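Glucokinase (Streptomyces griseus, PDB 3VGL) probably catalyses the ATP-dependent phosphorylation of D-glucose to glucose 6-phosphate, as a zinc-containing kinase of the ROK family. Local coordinates at residues I62-V75 and A78-D90. Numbering follows the deposited sequence.
Sequences IGAAGYVDDKRATV and APNIDWRHEPLKD. With BGC (beta-D-glucopyranose), chain D.
Val75 and Glu86 bridge 62-75 to 78-90 as an antiparallel hydrogen-bonded pair, and next to them a small hydrophobic core wraps around Trp83; the other end of the contact meets glucose. In the actin-like ATPase fold of the ROK family, it links strand 57-64 of a five-stranded sheet to helix 88-96. Val75 N reaches Glu86 O at 2.9 Å, and Glu86 N returns to Val75 O at 2.8 Å. His85 and Glu86 together face Val75, a G1 beta bulge. Glu86 O also accepts Leu88 N, from the opposite face of its carbonyl plane, tying the bridge to the start of the helix. Next along, Lys89 N donates to Ala73 O (3.0 Å, 167°), while Asp69 OD1 gathers the N-H groups of Ala73 and Thr74, just past the type I beta turn Asp69 to Arg72.

The indole of Trp83 is sandwiched. Val75 CG2 lies over one face towards the rim, a CH-pi contact 4.2 Å from the centroid of the six-membered ring; Ile81 CG2 covers the other face at its centre. With CG1 anti to its backbone N (chi1 -175°), Val75 sets that methyl 3.4 Å from Trp83 CE3. Leu88 CD2 fills in between Val75 CG2 and Ile62 CG2.

At the sugar end, Ala65 CB touches Ile81 CD1 and glucose O6, and a water links Ala65 O to Asn80 N. The Pro79 ring closely abuts glucose, which Asn104, Asp105, Glu154, His157 and Glu176 hydrogen-bond.

Ile62 to Ala64 bond to strands 3-9 and 100-104; helix 37-52 covers Ile81, Trp83 and Leu88, and His85 reaches Trp286 of the second subunit.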
ATOM      1  N   ILE A  62     -11.711 -30.082 -20.622  1.00 18.97           N
ATOM      2  CA  ILE A  62     -11.666 -29.734 -19.221  1.00 19.16           C
ATOM      3  C   ILE A  62     -11.186 -28.296 -19.124  1.00 18.20           C
ATOM      4  O   ILE A  62     -10.151 -27.957 -19.715  1.00 19.71           O
ATOM      5  CB  ILE A  62     -10.675 -30.657 -18.480  1.00 19.06           C
ATOM      6  CG1 ILE A  62     -11.259 -32.069 -18.360  1.00 21.45           C
ATOM      7  CG2 ILE A  62     -10.327 -30.070 -17.101  1.00 21.17           C
ATOM      8  CD1 ILE A  62     -10.254 -33.119 -17.874  1.00 22.73           C
ATOM      9  N   GLY A  63     -11.956 -27.456 -18.431  1.00 16.62           N
ATOM     10  CA  GLY A  63     -11.477 -26.112 -18.025  1.00 15.85           C
ATOM     11  C   GLY A  63     -11.071 -26.219 -16.564  1.00 15.60           C
ATOM     12  O   GLY A  63     -11.934 -26.378 -15.701  1.00 16.39           O
ATOM     13  N   ALA A  64      -9.765 -26.148 -16.293  1.00 14.67           N
ATOM     14  CA  ALA A  64      -9.246 -26.418 -14.969  1.00 14.86           C
ATOM     15  C   ALA A  64      -8.793 -25.126 -14.306  1.00 14.84           C
ATOM     16  O   ALA A  64      -8.087 -24.355 -14.927  1.00 15.29           O
ATOM     17  CB  ALA A  64      -8.057 -27.380 -15.073  1.00 16.20           C
ATOM     18  N   ALA A  65      -9.153 -24.941 -13.036  1.00 14.42           N
ATOM     19  CA  ALA A  65      -8.760 -23.742 -12.282  1.00 14.24           C
ATOM     20  C   ALA A  65      -7.291 -23.809 -11.814  1.00 14.32           C
ATOM     21  O   ALA A  65      -6.995 -23.922 -10.622  1.00 16.10           O
ATOM     22  CB  ALA A  65      -9.694 -23.544 -11.109  1.00 14.48           C
ATOM     23  N   GLY A  66      -6.376 -23.717 -12.761  1.00 15.23           N
ATOM     24  CA  GLY A  66      -4.964 -23.627 -12.411  1.00 14.63           C
ATOM     25  C   GLY A  66      -4.129 -23.265 -13.614  1.00 15.57           C
ATOM     26  O   GLY A  66      -4.654 -23.066 -14.713  1.00 14.41           O
ATOM     27  N   TYR A  67      -2.812 -23.195 -13.381  1.00 15.44           N
ATOM     28  CA  TYR A  67      -1.828 -22.906 -14.419  1.00 16.46           C
ATOM     29  C   TYR A  67      -1.708 -24.169 -15.272  1.00 17.46           C
ATOM     30  O   TYR A  67      -1.252 -25.201 -14.781  1.00 18.88           O
ATOM     31  CB  TYR A  67      -0.459 -22.621 -13.755  1.00 16.48           C
ATOM     32  CG  TYR A  67      -0.283 -21.231 -13.136  1.00 17.21           C
ATOM     33  CD1 TYR A  67      -1.173 -20.752 -12.173  1.00 20.66           C
ATOM     34  CD2 TYR A  67       0.793 -20.417 -13.498  1.00 15.99           C
ATOM     35  CE1 TYR A  67      -0.981 -19.494 -11.587  1.00 19.73           C
ATOM     36  CE2 TYR A  67       0.991 -19.144 -12.910  1.00 17.30           C
ATOM     37  CZ  TYR A  67       0.071 -18.694 -11.985  1.00 20.55           C
ATOM     38  OH  TYR A  67       0.228 -17.442 -11.408  1.00 21.83           O
ATOM     39  N   VAL A  68      -2.155 -24.076 -16.524  1.00 17.39           N
ATOM     40  CA  VAL A  68      -2.110 -25.200 -17.471  1.00 18.69           C
ATOM     41  C   VAL A  68      -0.978 -24.992 -18.472  1.00 20.48           C
ATOM     42  O   VAL A  68      -0.765 -23.873 -18.960  1.00 20.00           O
ATOM     43  CB  VAL A  68      -3.459 -25.327 -18.187  1.00 18.46           C
ATOM     44  CG1 VAL A  68      -3.400 -26.426 -19.289  1.00 18.70           C
ATOM     45  CG2 VAL A  68      -4.540 -25.645 -17.165  1.00 17.60           C
ATOM     46  N   ASP A  69      -0.276 -26.076 -18.795  1.00 22.41           N
ATOM     47  CA  ASP A  69       0.886 -26.016 -19.698  1.00 24.72           C
ATOM     48  C   ASP A  69       0.546 -25.757 -21.176  1.00 24.97           C
ATOM     49  O   ASP A  69      -0.616 -25.825 -21.568  1.00 24.45           O
ATOM     50  CB  ASP A  69       1.718 -27.283 -19.542  1.00 26.02           C
ATOM     51  CG  ASP A  69       1.094 -28.486 -20.228  1.00 27.70           C
ATOM     52  OD1 ASP A  69      -0.144 -28.681 -20.161  1.00 27.67           O
ATOM     53  OD2 ASP A  69       1.867 -29.236 -20.846  1.00 34.07           O
ATOM     54  N   ASP A  70       1.563 -25.464 -21.994  1.00 25.63           N
ATOM     55  CA  ASP A  70       1.346 -25.108 -23.407  1.00 27.43           C
ATOM     56  C   ASP A  70       0.852 -26.288 -24.256  1.00 27.32           C
ATOM     57  O   ASP A  70       0.265 -26.096 -25.325  1.00 28.58           O
ATOM     58  CB  ASP A  70       2.626 -24.517 -24.016  1.00 28.60           C
ATOM     59  CG  ASP A  70       3.814 -25.452 -23.893  1.00 32.45           C
ATOM     60  OD1 ASP A  70       4.186 -25.802 -22.751  1.00 33.70           O
ATOM     61  OD2 ASP A  70       4.372 -25.843 -24.943  1.00 35.43           O
ATOM     62  N   LYS A  71       1.101 -27.495 -23.765  1.00 27.63           N
ATOM     63  CA  LYS A  71       0.610 -28.723 -24.400  1.00 28.80           C
ATOM     64  C   LYS A  71      -0.849 -29.044 -24.041  1.00 28.02           C
ATOM     65  O   LYS A  71      -1.413 -30.022 -24.535  1.00 27.64           O
ATOM     66  CB  LYS A  71       1.513 -29.912 -24.053  1.00 29.61           C
ATOM     67  CG  LYS A  71       2.956 -29.749 -24.522  1.00 34.26           C
ATOM     68  CD  LYS A  71       3.625 -31.083 -24.823  1.00 38.83           C
ATOM     69  CE  LYS A  71       3.453 -31.471 -26.300  1.00 42.30           C
ATOM     70  NZ  LYS A  71       4.102 -32.762 -26.653  1.00 45.13           N
ATOM     71  N   ARG A  72      -1.459 -28.228 -23.180  1.00 26.85           N
ATOM     72  CA  ARG A  72      -2.881 -28.389 -22.839  1.00 26.29           C
ATOM     73  C   ARG A  72      -3.193 -29.787 -22.286  1.00 26.09           C
ATOM     74  O   ARG A  72      -4.155 -30.452 -22.709  1.00 26.18           O
ATOM     75  CB  ARG A  72      -3.785 -28.012 -24.028  1.00 26.77           C
ATOM     76  CG  ARG A  72      -3.643 -26.537 -24.445  1.00 29.90           C
ATOM     77  CD  ARG A  72      -4.112 -26.317 -25.867  1.00 33.64           C
ATOM     78  NE  ARG A  72      -3.190 -25.455 -26.603  1.00 38.23           N
ATOM     79  CZ  ARG A  72      -3.347 -25.116 -27.881  1.00 40.20           C
ATOM     80  NH1 ARG A  72      -4.401 -25.551 -28.562  1.00 41.01           N
ATOM     81  NH2 ARG A  72      -2.452 -24.334 -28.477  1.00 41.91           N
ATOM     82  N   ALA A  73      -2.364 -30.225 -21.342  1.00 25.84           N
ATOM     83  CA  ALA A  73      -2.455 -31.582 -20.807  1.00 26.46           C
ATOM     84  C   ALA A  73      -2.252 -31.704 -19.298  1.00 26.01           C
ATOM     85  O   ALA A  73      -2.692 -32.677 -18.678  1.00 25.33           O
ATOM     86  CB  ALA A  73      -1.466 -32.493 -21.535  1.00 28.03           C
ATOM     87  N   THR A  74      -1.580 -30.716 -18.715  1.00 25.55           N
ATOM     88  CA  THR A  74      -1.115 -30.804 -17.347  1.00 25.28           C
ATOM     89  C   THR A  74      -1.423 -29.521 -16.594  1.00 23.55           C
ATOM     90  O   THR A  74      -1.206 -28.429 -17.112  1.00 23.39           O
ATOM     91  CB  THR A  74       0.403 -31.024 -17.342  1.00 26.37           C
ATOM     92  OG1 THR A  74       0.677 -32.285 -17.967  1.00 29.12           O
ATOM     93  CG2 THR A  74       0.985 -31.029 -15.938  1.00 26.01           C
ATOM     94  N   VAL A  75      -1.950 -29.673 -15.384  1.00 22.26           N
ATOM     95  CA  VAL A  75      -2.089 -28.526 -14.472  1.00 21.26           C
ATOM     96  C   VAL A  75      -0.769 -28.372 -13.704  1.00 21.70           C
ATOM     97  O   VAL A  75      -0.487 -29.147 -12.798  1.00 22.94           O
ATOM     98  CB  VAL A  75      -3.304 -28.676 -13.515  1.00 20.35           C
ATOM     99  CG1 VAL A  75      -3.474 -27.378 -12.680  1.00 20.15           C
ATOM    100  CG2 VAL A  75      -4.617 -28.949 -14.305  1.00 21.28           C
ATOM    101  N   ALA A  78      -1.825 -25.003  -9.018  1.00 20.29           N
ATOM    102  CA  ALA A  78      -3.135 -24.358  -8.697  1.00 19.35           C
ATOM    103  C   ALA A  78      -3.151 -23.779  -7.283  1.00 18.68           C
ATOM    104  O   ALA A  78      -2.738 -24.449  -6.350  1.00 20.00           O
ATOM    105  CB  ALA A  78      -4.274 -25.330  -8.864  1.00 19.92           C
ATOM    106  N   PRO A  79      -3.612 -22.520  -7.121  1.00 16.86           N
ATOM    107  CA  PRO A  79      -3.598 -21.935  -5.780  1.00 16.53           C
ATOM    108  C   PRO A  79      -4.686 -22.433  -4.840  1.00 15.75           C
ATOM    109  O   PRO A  79      -4.493 -22.399  -3.610  1.00 16.57           O
ATOM    110  CB  PRO A  79      -3.781 -20.421  -6.038  1.00 15.79           C
ATOM    111  CG  PRO A  79      -4.338 -20.324  -7.336  1.00 17.75           C
ATOM    112  CD  PRO A  79      -3.901 -21.525  -8.159  1.00 16.70           C
ATOM    113  N   ASN A  80      -5.823 -22.880  -5.381  1.00 15.21           N
ATOM    114  CA  ASN A  80      -6.976 -23.194  -4.551  1.00 15.46           C
ATOM    115  C   ASN A  80      -7.431 -24.657  -4.680  1.00 16.90           C
ATOM    116  O   ASN A  80      -8.458 -25.031  -4.154  1.00 18.53           O
ATOM    117  CB  ASN A  80      -8.127 -22.226  -4.866  1.00 13.96           C
ATOM    118  CG  ASN A  80      -7.720 -20.777  -4.659  1.00 13.54           C
ATOM    119  OD1 ASN A  80      -7.196 -20.424  -3.609  1.00 15.00           O
ATOM    120  ND2 ASN A  80      -7.953 -19.938  -5.673  1.00 13.56           N
ATOM    121  N   ILE A  81      -6.634 -25.447  -5.392  1.00 18.10           N
ATOM    122  CA  ILE A  81      -6.875 -26.881  -5.584  1.00 19.79           C
ATOM    123  C   ILE A  81      -5.500 -27.547  -5.430  1.00 21.51           C
ATOM    124  O   ILE A  81      -4.494 -26.985  -5.837  1.00 21.40           O
ATOM    125  CB  ILE A  81      -7.463 -27.165  -6.995  1.00 19.62           C
ATOM    126  CG1 ILE A  81      -8.868 -26.568  -7.133  1.00 19.00           C
ATOM    127  CG2 ILE A  81      -7.520 -28.691  -7.292  1.00 21.28           C
ATOM    128  CD1 ILE A  81      -9.356 -26.536  -8.540  1.00 17.84           C
ATOM    129  N   ASP A  82      -5.457 -28.768  -4.910  1.00 24.92           N
ATOM    130  CA  ASP A  82      -4.163 -29.439  -4.701  1.00 27.33           C
ATOM    131  C   ASP A  82      -3.642 -30.139  -5.972  1.00 27.42           C
ATOM    132  O   ASP A  82      -3.656 -31.379  -6.104  1.00 29.79           O
ATOM    133  CB  ASP A  82      -4.235 -30.381  -3.497  1.00 29.27           C
ATOM    134  CG  ASP A  82      -2.863 -30.902  -3.065  1.00 32.19           C
ATOM    135  OD1 ASP A  82      -1.825 -30.224  -3.301  1.00 35.83           O
ATOM    136  OD2 ASP A  82      -2.835 -31.991  -2.462  1.00 38.30           O
ATOM    137  N   TRP A  83      -3.192 -29.318  -6.911  1.00 26.46           N
ATOM    138  CA  TRP A  83      -2.609 -29.784  -8.162  1.00 25.58           C
ATOM    139  C   TRP A  83      -1.178 -29.246  -8.264  1.00 25.40           C
ATOM    140  O   TRP A  83      -0.953 -28.038  -8.188  1.00 24.78           O
ATOM    141  CB  TRP A  83      -3.418 -29.257  -9.351  1.00 24.93           C
ATOM    142  CG  TRP A  83      -4.690 -30.003  -9.742  1.00 24.36           C
ATOM    143  CD1 TRP A  83      -4.940 -31.344  -9.636  1.00 25.20           C
ATOM    144  CD2 TRP A  83      -5.853 -29.431 -10.375  1.00 23.42           C
ATOM    145  NE1 TRP A  83      -6.188 -31.646 -10.158  1.00 24.33           N
ATOM    146  CE2 TRP A  83      -6.768 -30.487 -10.611  1.00 23.86           C
ATOM    147  CE3 TRP A  83      -6.213 -28.129 -10.745  1.00 21.97           C
ATOM    148  CZ2 TRP A  83      -8.029 -30.275 -11.209  1.00 24.22           C
ATOM    149  CZ3 TRP A  83      -7.465 -27.922 -11.360  1.00 21.27           C
ATOM    150  CH2 TRP A  83      -8.349 -28.989 -11.576  1.00 21.65           C
ATOM    151  N   ARG A  84      -0.211 -30.143  -8.450  1.00 25.76           N
ATOM    152  CA  ARG A  84       1.154 -29.733  -8.760  1.00 25.91           C
ATOM    153  C   ARG A  84       1.651 -30.670  -9.854  1.00 26.72           C
ATOM    154  O   ARG A  84       1.825 -31.860  -9.601  1.00 28.01           O
ATOM    155  CB  ARG A  84       2.070 -29.818  -7.525  1.00 26.63           C
ATOM    156  CG  ARG A  84       1.767 -28.819  -6.389  1.00 25.54           C
ATOM    157  CD  ARG A  84       2.111 -27.393  -6.784  1.00 27.02           C
ATOM    158  NE  ARG A  84       1.883 -26.437  -5.704  1.00 26.44           N
ATOM    159  CZ  ARG A  84       0.716 -25.848  -5.453  1.00 27.45           C
ATOM    160  NH1 ARG A  84      -0.364 -26.135  -6.179  1.00 26.86           N
ATOM    161  NH2 ARG A  84       0.629 -24.984  -4.447  1.00 27.38           N
ATOM    162  N   HIS A  85       1.882 -30.124 -11.051  1.00 26.20           N
ATOM    163  CA  HIS A  85       2.312 -30.907 -12.222  1.00 26.97           C
ATOM    164  C   HIS A  85       1.397 -32.128 -12.406  1.00 27.57           C
ATOM    165  O   HIS A  85       1.857 -33.274 -12.584  1.00 29.47           O
ATOM    166  CB  HIS A  85       3.803 -31.306 -12.113  1.00 27.71           C
ATOM    167  CG  HIS A  85       4.766 -30.176 -12.338  1.00 27.22           C
ATOM    168  ND1 HIS A  85       6.119 -30.384 -12.475  1.00 27.92           N
ATOM    169  CD2 HIS A  85       4.585 -28.836 -12.450  1.00 26.13           C
ATOM    170  CE1 HIS A  85       6.733 -29.228 -12.650  1.00 28.46           C
ATOM    171  NE2 HIS A  85       5.824 -28.272 -12.647  1.00 27.12           N
ATOM    172  N   GLU A  86       0.092 -31.867 -12.389  1.00 27.40           N
ATOM    173  CA  GLU A  86      -0.925 -32.910 -12.489  1.00 27.40           C
ATOM    174  C   GLU A  86      -1.247 -33.292 -13.953  1.00 27.99           C
ATOM    175  O   GLU A  86      -1.795 -32.479 -14.702  1.00 26.42           O
ATOM    176  CB  GLU A  86      -2.200 -32.455 -11.755  1.00 27.29           C
ATOM    177  CG  GLU A  86      -3.424 -33.388 -11.894  1.00 27.97           C
ATOM    178  CD  GLU A  86      -3.339 -34.630 -11.003  1.00 33.40           C
ATOM    179  OE1 GLU A  86      -4.290 -35.441 -11.009  1.00 32.52           O
ATOM    180  OE2 GLU A  86      -2.322 -34.781 -10.290  1.00 35.31           O
ATOM    181  N   PRO A  87      -0.928 -34.544 -14.364  1.00 28.44           N
ATOM    182  CA  PRO A  87      -1.216 -34.994 -15.727  1.00 28.36           C
ATOM    183  C   PRO A  87      -2.695 -35.343 -15.922  1.00 27.77           C
ATOM    184  O   PRO A  87      -3.090 -36.509 -16.088  1.00 28.02           O
ATOM    185  CB  PRO A  87      -0.309 -36.225 -15.884  1.00 29.72           C
ATOM    186  CG  PRO A  87      -0.205 -36.775 -14.529  1.00 29.53           C
ATOM    187  CD  PRO A  87      -0.254 -35.592 -13.572  1.00 29.18           C
ATOM    188  N   LEU A  88      -3.509 -34.303 -15.948  1.00 26.06           N
ATOM    189  CA  LEU A  88      -4.940 -34.472 -15.961  1.00 25.26           C
ATOM    190  C   LEU A  88      -5.452 -35.114 -17.247  1.00 25.63           C
ATOM    191  O   LEU A  88      -6.318 -35.983 -17.198  1.00 25.48           O
ATOM    192  CB  LEU A  88      -5.596 -33.107 -15.710  1.00 24.40           C
ATOM    193  CG  LEU A  88      -7.029 -33.135 -15.197  1.00 24.57           C
ATOM    194  CD1 LEU A  88      -7.184 -33.911 -13.878  1.00 24.68           C
ATOM    195  CD2 LEU A  88      -7.484 -31.703 -15.001  1.00 23.36           C
ATOM    196  N   LYS A  89      -4.919 -34.683 -18.391  1.00 25.96           N
ATOM    197  CA  LYS A  89      -5.304 -35.269 -19.676  1.00 26.64           C
ATOM    198  C   LYS A  89      -5.121 -36.785 -19.663  1.00 27.41           C
ATOM    199  O   LYS A  89      -6.043 -37.528 -19.991  1.00 28.03           O
ATOM    200  CB  LYS A  89      -4.485 -34.668 -20.816  1.00 26.71           C
ATOM    201  CG  LYS A  89      -4.658 -35.406 -22.158  1.00 28.60           C
ATOM    202  CD  LYS A  89      -3.906 -34.695 -23.259  1.00 29.98           C
ATOM    203  CE  LYS A  89      -3.955 -35.494 -24.551  1.00 33.58           C
ATOM    204  NZ  LYS A  89      -3.618 -34.622 -25.699  1.00 37.17           N
ATOM    205  N   ASP A  90      -3.933 -37.222 -19.259  1.00 28.42           N
ATOM    206  CA  ASP A  90      -3.605 -38.651 -19.285  1.00 30.17           C
ATOM    207  C   ASP A  90      -4.506 -39.453 -18.358  1.00 30.20           C
ATOM    208  O   ASP A  90      -5.010 -40.508 -18.740  1.00 31.15           O
ATOM    209  CB  ASP A  90      -2.142 -38.877 -18.913  1.00 30.65           C
ATOM    210  CG  ASP A  90      -1.180 -38.381 -19.980  1.00 32.84           C
ATOM    211  OD1 ASP A  90      -1.622 -38.085 -21.114  1.00 34.91           O
ATOM    212  OD2 ASP A  90       0.031 -38.294 -19.686  1.00 34.89           O
TER
HETATM  213  C2  BGC D 324      -6.051 -19.699 -10.675  1.00 17.25           C
HETATM  214  C3  BGC D 324      -6.443 -19.583 -12.146  1.00 16.81           C
HETATM  215  C4  BGC D 324      -7.946 -19.789 -12.345  1.00 16.67           C
HETATM  216  C5  BGC D 324      -8.675 -18.857 -11.392  1.00 17.12           C
HETATM  217  C6  BGC D 324     -10.196 -19.010 -11.487  1.00 17.27           C
HETATM  218  C1  BGC D 324      -6.911 -18.733  -9.867  1.00 16.49           C
HETATM  219  O1  BGC D 324      -6.665 -18.868  -8.494  1.00 17.45           O
HETATM  220  O2  BGC D 324      -4.678 -19.279 -10.560  1.00 16.33           O
HETATM  221  O3  BGC D 324      -5.742 -20.511 -12.915  1.00 17.84           O
HETATM  222  O4  BGC D 324      -8.292 -19.447 -13.675  1.00 17.24           O
HETATM  223  O5  BGC D 324      -8.283 -19.082 -10.047  1.00 16.94           O
HETATM  224  O6  BGC D 324     -10.593 -20.336 -11.180  1.00 18.66           O
HETATM  225  O   HOH W   1      -7.090 -22.870  -8.074  1.00  9.96           O
HETATM  226  O   HOH W   2      -1.123 -32.670 -25.442  1.00 20.79           O
HETATM  227  O   HOH W   3      -4.351 -31.574 -25.202  1.00 18.79           O
HETATM  228  O   HOH W   4      -1.711 -35.256 -18.911  1.00 16.04           O